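Long-range contact in polysaccharide biosynthesis protein CapD (Bacillus thuringiensis HD-771, PDB 6BWC), which probably acts as an NADP-dependent UDP-N-acetylglucosamine-modifying enzyme of the short-chain dehydrogenase type, early in the pathway to CMP-pseudaminic acid: residues Phe73-His84 with Ala115-Phe126. The protein carries 2 engineered substitutions. Numbering follows the deposited sequence.
Sequences FSAMENIDYVFH and AAIAQKVKKVVF
Q119 lays its amide over one face of the F73 ring, the two planes 23° apart and NE2 offset toward the rim, 3.4 Å from CZ. The bend at chi2 (-83°) turns that amide back to F73, where NE2 donates to the backbone O at 3.1 Å, approaching from above the carbonyl plane. A118 CB meets the same ring at its edge. Deeper in, the extended M76 chain carries SD against the last helical turn, 3.8 Å from the CB atoms of both A115 and A116, with V121 CG2 beyond. V121 CG1 packs crosswise on V82 CG2. A Schellman motif at K120 ends helix 98-118 and leads into V121. Near the surface, K122 runs alongside D80 and its NZ forms a salt bridge with OD1 at 2.7 Å, from above the carboxylate plane; D80 O also accepts K122 N. Parallel strand pairing follows: V82 N donates a hydrogen bond to K123 O at 3.1 Å, V82 O accepts one from V125 N, and H84 N donates to V125 O. At the last paired residues the rings of H84 and F126 meet obliquely, centroids 5.1 Å apart, and H84 NE2 is hydrogen-bonded to OG1 of T109. Further out, E77 is held by R36 and by S159 of the second subunit. Strand 81-84 lies between strands 9-13 and 123-129, and the F126 side chain lies about 5 Å from bound NADP: two neighbouring helix-loop-strand units of a Rossmann fold, joined in the parallel part of the central sheet.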
loop_
_atom_site.group_PDB
_atom_site.type_symbol
_atom_site.label_atom_id
_atom_site.label_comp_id
_atom_site.label_asym_id
_atom_site.label_seq_id
_atom_site.Cartn_x
_atom_site.Cartn_y
_atom_site.Cartn_z
ATOM N N PHE C 73 -5.655 -14.230 5.312
ATOM C CA PHE C 73 -4.688 -14.837 6.203
ATOM C C PHE C 73 -5.314 -15.421 7.467
ATOM O O PHE C 73 -5.149 -16.619 7.742
ATOM C CB PHE C 73 -3.627 -13.807 6.604
ATOM C CG PHE C 73 -2.520 -14.389 7.395
ATOM C CD1 PHE C 73 -1.570 -15.196 6.768
ATOM C CD2 PHE C 73 -2.447 -14.177 8.779
ATOM C CE1 PHE C 73 -0.546 -15.768 7.503
ATOM C CE2 PHE C 73 -1.421 -14.739 9.520
ATOM C CZ PHE C 73 -0.472 -15.543 8.880
ATOM N N SER C 74 -6.022 -14.575 8.219
ATOM C CA SER C 74 -6.563 -14.968 9.525
ATOM C C SER C 74 -7.755 -15.883 9.447
ATOM O O SER C 74 -8.036 -16.578 10.409
ATOM C CB SER C 74 -6.954 -13.742 10.348
ATOM O OG SER C 74 -7.799 -12.875 9.602
ATOM N N ALA C 75 -8.485 -15.850 8.338
ATOM C CA ALA C 75 -9.528 -16.829 8.066
ATOM C C ALA C 75 -8.946 -18.195 7.856
ATOM O O ALA C 75 -9.585 -19.161 8.198
ATOM C CB ALA C 75 -10.315 -16.440 6.837
ATOM N N MET C 76 -7.758 -18.273 7.262
ATOM C CA MET C 76 -7.056 -19.564 7.064
ATOM C C MET C 76 -6.313 -20.165 8.281
ATOM O O MET C 76 -5.757 -21.267 8.190
ATOM C CB MET C 76 -6.062 -19.464 5.893
ATOM C CG MET C 76 -6.725 -19.420 4.538
ATOM S SD MET C 76 -5.509 -19.595 3.239
ATOM C CE MET C 76 -6.492 -18.963 1.881
ATOM N N GLU C 77 -6.279 -19.450 9.390
ATOM C CA GLU C 77 -5.494 -19.882 10.534
ATOM C C GLU C 77 -5.850 -21.314 10.937
ATOM O O GLU C 77 -7.027 -21.654 11.128
ATOM C CB GLU C 77 -5.649 -18.897 11.694
ATOM C CG GLU C 77 -5.253 -19.415 13.067
ATOM C CD GLU C 77 -6.405 -20.070 13.833
ATOM O OE1 GLU C 77 -6.116 -21.018 14.594
ATOM O OE2 GLU C 77 -7.585 -19.644 13.717
ATOM N N ASN C 78 -4.804 -22.143 11.002
ATOM C CA ASN C 78 -4.893 -23.540 11.427
ATOM C C ASN C 78 -5.963 -24.362 10.664
ATOM O O ASN C 78 -6.461 -25.374 11.162
ATOM C CB ASN C 78 -5.035 -23.583 12.969
ATOM C CG ASN C 78 -5.320 -24.974 13.528
ATOM O OD1 ASN C 78 -4.518 -25.888 13.397
ATOM N ND2 ASN C 78 -6.473 -25.128 14.147
ATOM N N ILE C 79 -6.242 -23.951 9.425
ATOM C CA ILE C 79 -7.219 -24.626 8.568
ATOM C C ILE C 79 -6.556 -25.640 7.654
ATOM O O ILE C 79 -5.402 -25.480 7.260
ATOM C CB ILE C 79 -8.141 -23.618 7.830
ATOM C CG1 ILE C 79 -9.494 -23.672 8.529
ATOM C CG2 ILE C 79 -8.341 -23.927 6.350
ATOM C CD1 ILE C 79 -10.351 -22.476 8.285
ATOM N N ASP C 80 -7.299 -26.699 7.362
ATOM C CA ASP C 80 -6.793 -27.831 6.641
ATOM C C ASP C 80 -7.190 -27.809 5.171
ATOM O O ASP C 80 -6.360 -28.140 4.328
ATOM C CB ASP C 80 -7.253 -29.118 7.313
ATOM C CG ASP C 80 -6.621 -29.313 8.689
ATOM O OD1 ASP C 80 -5.403 -29.043 8.860
ATOM O OD2 ASP C 80 -7.348 -29.756 9.609
ATOM N N TYR C 81 -8.420 -27.407 4.841
ATOM C CA TYR C 81 -8.920 -27.504 3.445
ATOM C C TYR C 81 -9.638 -26.232 2.999
ATOM O O TYR C 81 -10.664 -25.864 3.557
ATOM C CB TYR C 81 -9.843 -28.729 3.292
ATOM C CG TYR C 81 -9.182 -30.051 3.647
ATOM C CD1 TYR C 81 -8.298 -30.652 2.785
ATOM C CD2 TYR C 81 -9.442 -30.680 4.859
ATOM C CE1 TYR C 81 -7.673 -31.846 3.115
ATOM C CE2 TYR C 81 -8.829 -31.869 5.200
ATOM C CZ TYR C 81 -7.939 -32.448 4.329
ATOM O OH TYR C 81 -7.325 -33.624 4.674
ATOM N N VAL C 82 -9.083 -25.580 1.984
ATOM C CA VAL C 82 -9.591 -24.308 1.433
ATOM C C VAL C 82 -10.347 -24.548 0.096
ATOM O O VAL C 82 -9.787 -25.064 -0.856
ATOM C CB VAL C 82 -8.416 -23.296 1.222
ATOM C CG1 VAL C 82 -8.891 -21.977 0.642
ATOM C CG2 VAL C 82 -7.704 -23.009 2.532
ATOM N N PHE C 83 -11.615 -24.165 0.042
ATOM C CA PHE C 83 -12.340 -24.087 -1.225
ATOM C C PHE C 83 -12.450 -22.619 -1.691
ATOM O O PHE C 83 -13.241 -21.848 -1.111
ATOM C CB PHE C 83 -13.763 -24.665 -1.092
ATOM C CG PHE C 83 -13.827 -26.128 -0.772
ATOM C CD1 PHE C 83 -13.863 -27.073 -1.789
ATOM C CD2 PHE C 83 -13.938 -26.566 0.559
ATOM C CE1 PHE C 83 -13.974 -28.431 -1.497
ATOM C CE2 PHE C 83 -14.047 -27.924 0.855
ATOM C CZ PHE C 83 -14.063 -28.856 -0.178
ATOM N N HIS C 84 -11.693 -22.263 -2.741
ATOM C CA HIS C 84 -11.711 -20.906 -3.331
ATOM C C HIS C 84 -12.796 -20.785 -4.440
ATOM O O HIS C 84 -12.564 -20.984 -5.630
ATOM C CB HIS C 84 -10.284 -20.505 -3.771
ATOM C CG HIS C 84 -10.185 -19.230 -4.571
ATOM N ND1 HIS C 84 -11.068 -18.176 -4.446
ATOM C CD2 HIS C 84 -9.268 -18.839 -5.490
ATOM C CE1 HIS C 84 -10.719 -17.209 -5.275
ATOM N NE2 HIS C 84 -9.625 -17.583 -5.912
ATOM N N ALA C 115 -1.488 -16.876 1.168
ATOM C CA ALA C 115 -2.013 -17.100 2.512
ATOM C C ALA C 115 -2.057 -18.579 2.909
ATOM O O ALA C 115 -1.865 -18.927 4.096
ATOM C CB ALA C 115 -3.413 -16.522 2.625
ATOM N N ALA C 116 -2.371 -19.429 1.925
ATOM C CA ALA C 116 -2.497 -20.864 2.120
ATOM C C ALA C 116 -1.137 -21.514 2.371
ATOM O O ALA C 116 -1.011 -22.396 3.246
ATOM C CB ALA C 116 -3.178 -21.476 0.914
ATOM N N ILE C 117 -0.124 -21.064 1.621
ATOM C CA ILE C 117 1.266 -21.469 1.882
ATOM C C ILE C 117 1.704 -21.013 3.262
ATOM O O ILE C 117 2.269 -21.800 3.999
ATOM C CB ILE C 117 2.240 -20.929 0.813
ATOM C CG1 ILE C 117 1.985 -21.651 -0.516
ATOM C CG2 ILE C 117 3.699 -21.100 1.244
ATOM C CD1 ILE C 117 2.483 -20.903 -1.723
ATOM N N ALA C 118 1.418 -19.758 3.607
ATOM C CA ALA C 118 1.857 -19.174 4.886
ATOM C C ALA C 118 1.260 -19.878 6.110
ATOM O O ALA C 118 1.955 -20.033 7.103
ATOM C CB ALA C 118 1.566 -17.674 4.934
ATOM N N GLN C 119 -0.003 -20.311 6.029
ATOM C CA GLN C 119 -0.677 -21.022 7.141
ATOM C C GLN C 119 -0.543 -22.558 7.118
ATOM O O GLN C 119 -1.137 -23.262 7.964
ATOM C CB GLN C 119 -2.157 -20.623 7.204
ATOM C CG GLN C 119 -2.355 -19.173 7.599
ATOM C CD GLN C 119 -2.298 -18.950 9.100
ATOM O OE1 GLN C 119 -1.729 -19.755 9.843
ATOM N NE2 GLN C 119 -2.929 -17.865 9.562
ATOM N N LYS C 120 0.241 -23.069 6.165
ATOM C CA LYS C 120 0.530 -24.498 6.046
ATOM C C LYS C 120 -0.753 -25.328 5.926
ATOM O O LYS C 120 -0.918 -26.354 6.588
ATOM C CB LYS C 120 1.387 -24.946 7.219
ATOM C CG LYS C 120 2.546 -24.002 7.461
ATOM C CD LYS C 120 3.579 -24.574 8.424
ATOM C CE LYS C 120 4.951 -23.940 8.209
ATOM N NZ LYS C 120 6.039 -24.947 8.323
ATOM N N VAL C 121 -1.654 -24.821 5.084
ATOM C CA VAL C 121 -2.872 -25.502 4.661
ATOM C C VAL C 121 -2.488 -26.802 3.932
ATOM O O VAL C 121 -1.416 -26.886 3.334
ATOM C CB VAL C 121 -3.682 -24.545 3.745
ATOM C CG1 VAL C 121 -4.722 -25.257 2.894
ATOM C CG2 VAL C 121 -4.325 -23.447 4.578
ATOM N N LYS C 122 -3.355 -27.808 3.979
ATOM C CA LYS C 122 -3.094 -29.068 3.280
ATOM C C LYS C 122 -3.360 -28.981 1.765
ATOM O O LYS C 122 -2.470 -29.301 0.969
ATOM C CB LYS C 122 -3.859 -30.226 3.921
ATOM C CG LYS C 122 -3.499 -30.406 5.386
ATOM C CD LYS C 122 -3.647 -31.844 5.859
ATOM C CE LYS C 122 -3.236 -31.998 7.318
ATOM N NZ LYS C 122 -4.243 -31.411 8.262
ATOM N N LYS C 123 -4.571 -28.562 1.384
ATOM C CA LYS C 123 -4.972 -28.461 -0.023
ATOM C C LYS C 123 -5.889 -27.284 -0.279
ATOM O O LYS C 123 -6.612 -26.831 0.607
ATOM C CB LYS C 123 -5.722 -29.709 -0.486
ATOM C CG LYS C 123 -5.017 -31.037 -0.252
ATOM C CD LYS C 123 -5.820 -32.163 -0.902
ATOM C CE LYS C 123 -5.182 -33.552 -0.830
ATOM N NZ LYS C 123 -5.830 -34.444 -1.843
ATOM N N VAL C 124 -5.864 -26.845 -1.537
ATOM C CA VAL C 124 -6.719 -25.797 -2.067
ATOM C C VAL C 124 -7.296 -26.269 -3.385
ATOM O O VAL C 124 -6.567 -26.815 -4.220
ATOM C CB VAL C 124 -5.916 -24.540 -2.389
ATOM C CG1 VAL C 124 -6.837 -23.418 -2.872
ATOM C CG2 VAL C 124 -5.100 -24.135 -1.174
ATOM N N VAL C 125 -8.595 -26.044 -3.569
ATOM C CA VAL C 125 -9.275 -26.292 -4.839
ATOM C C VAL C 125 -9.773 -24.970 -5.381
ATOM O O VAL C 125 -10.615 -24.334 -4.762
ATOM C CB VAL C 125 -10.449 -27.262 -4.668
ATOM C CG1 VAL C 125 -11.291 -27.332 -5.938
ATOM C CG2 VAL C 125 -9.913 -28.642 -4.295
ATOM N N PHE C 126 -9.219 -24.557 -6.514
ATOM C CA PHE C 126 -9.717 -23.404 -7.240
ATOM C C PHE C 126 -10.846 -23.857 -8.171
ATOM O O PHE C 126 -10.818 -24.959 -8.763
ATOM C CB PHE C 126 -8.601 -22.723 -8.041
ATOM C CG PHE C 126 -9.076 -21.556 -8.874
ATOM C CD1 PHE C 126 -9.713 -20.477 -8.274
ATOM C CD2 PHE C 126 -8.875 -21.525 -10.249
ATOM C CE1 PHE C 126 -10.162 -19.399 -9.019
ATOM C CE2 PHE C 126 -9.321 -20.454 -11.008
ATOM C CZ PHE C 126 -9.975 -19.394 -10.390
#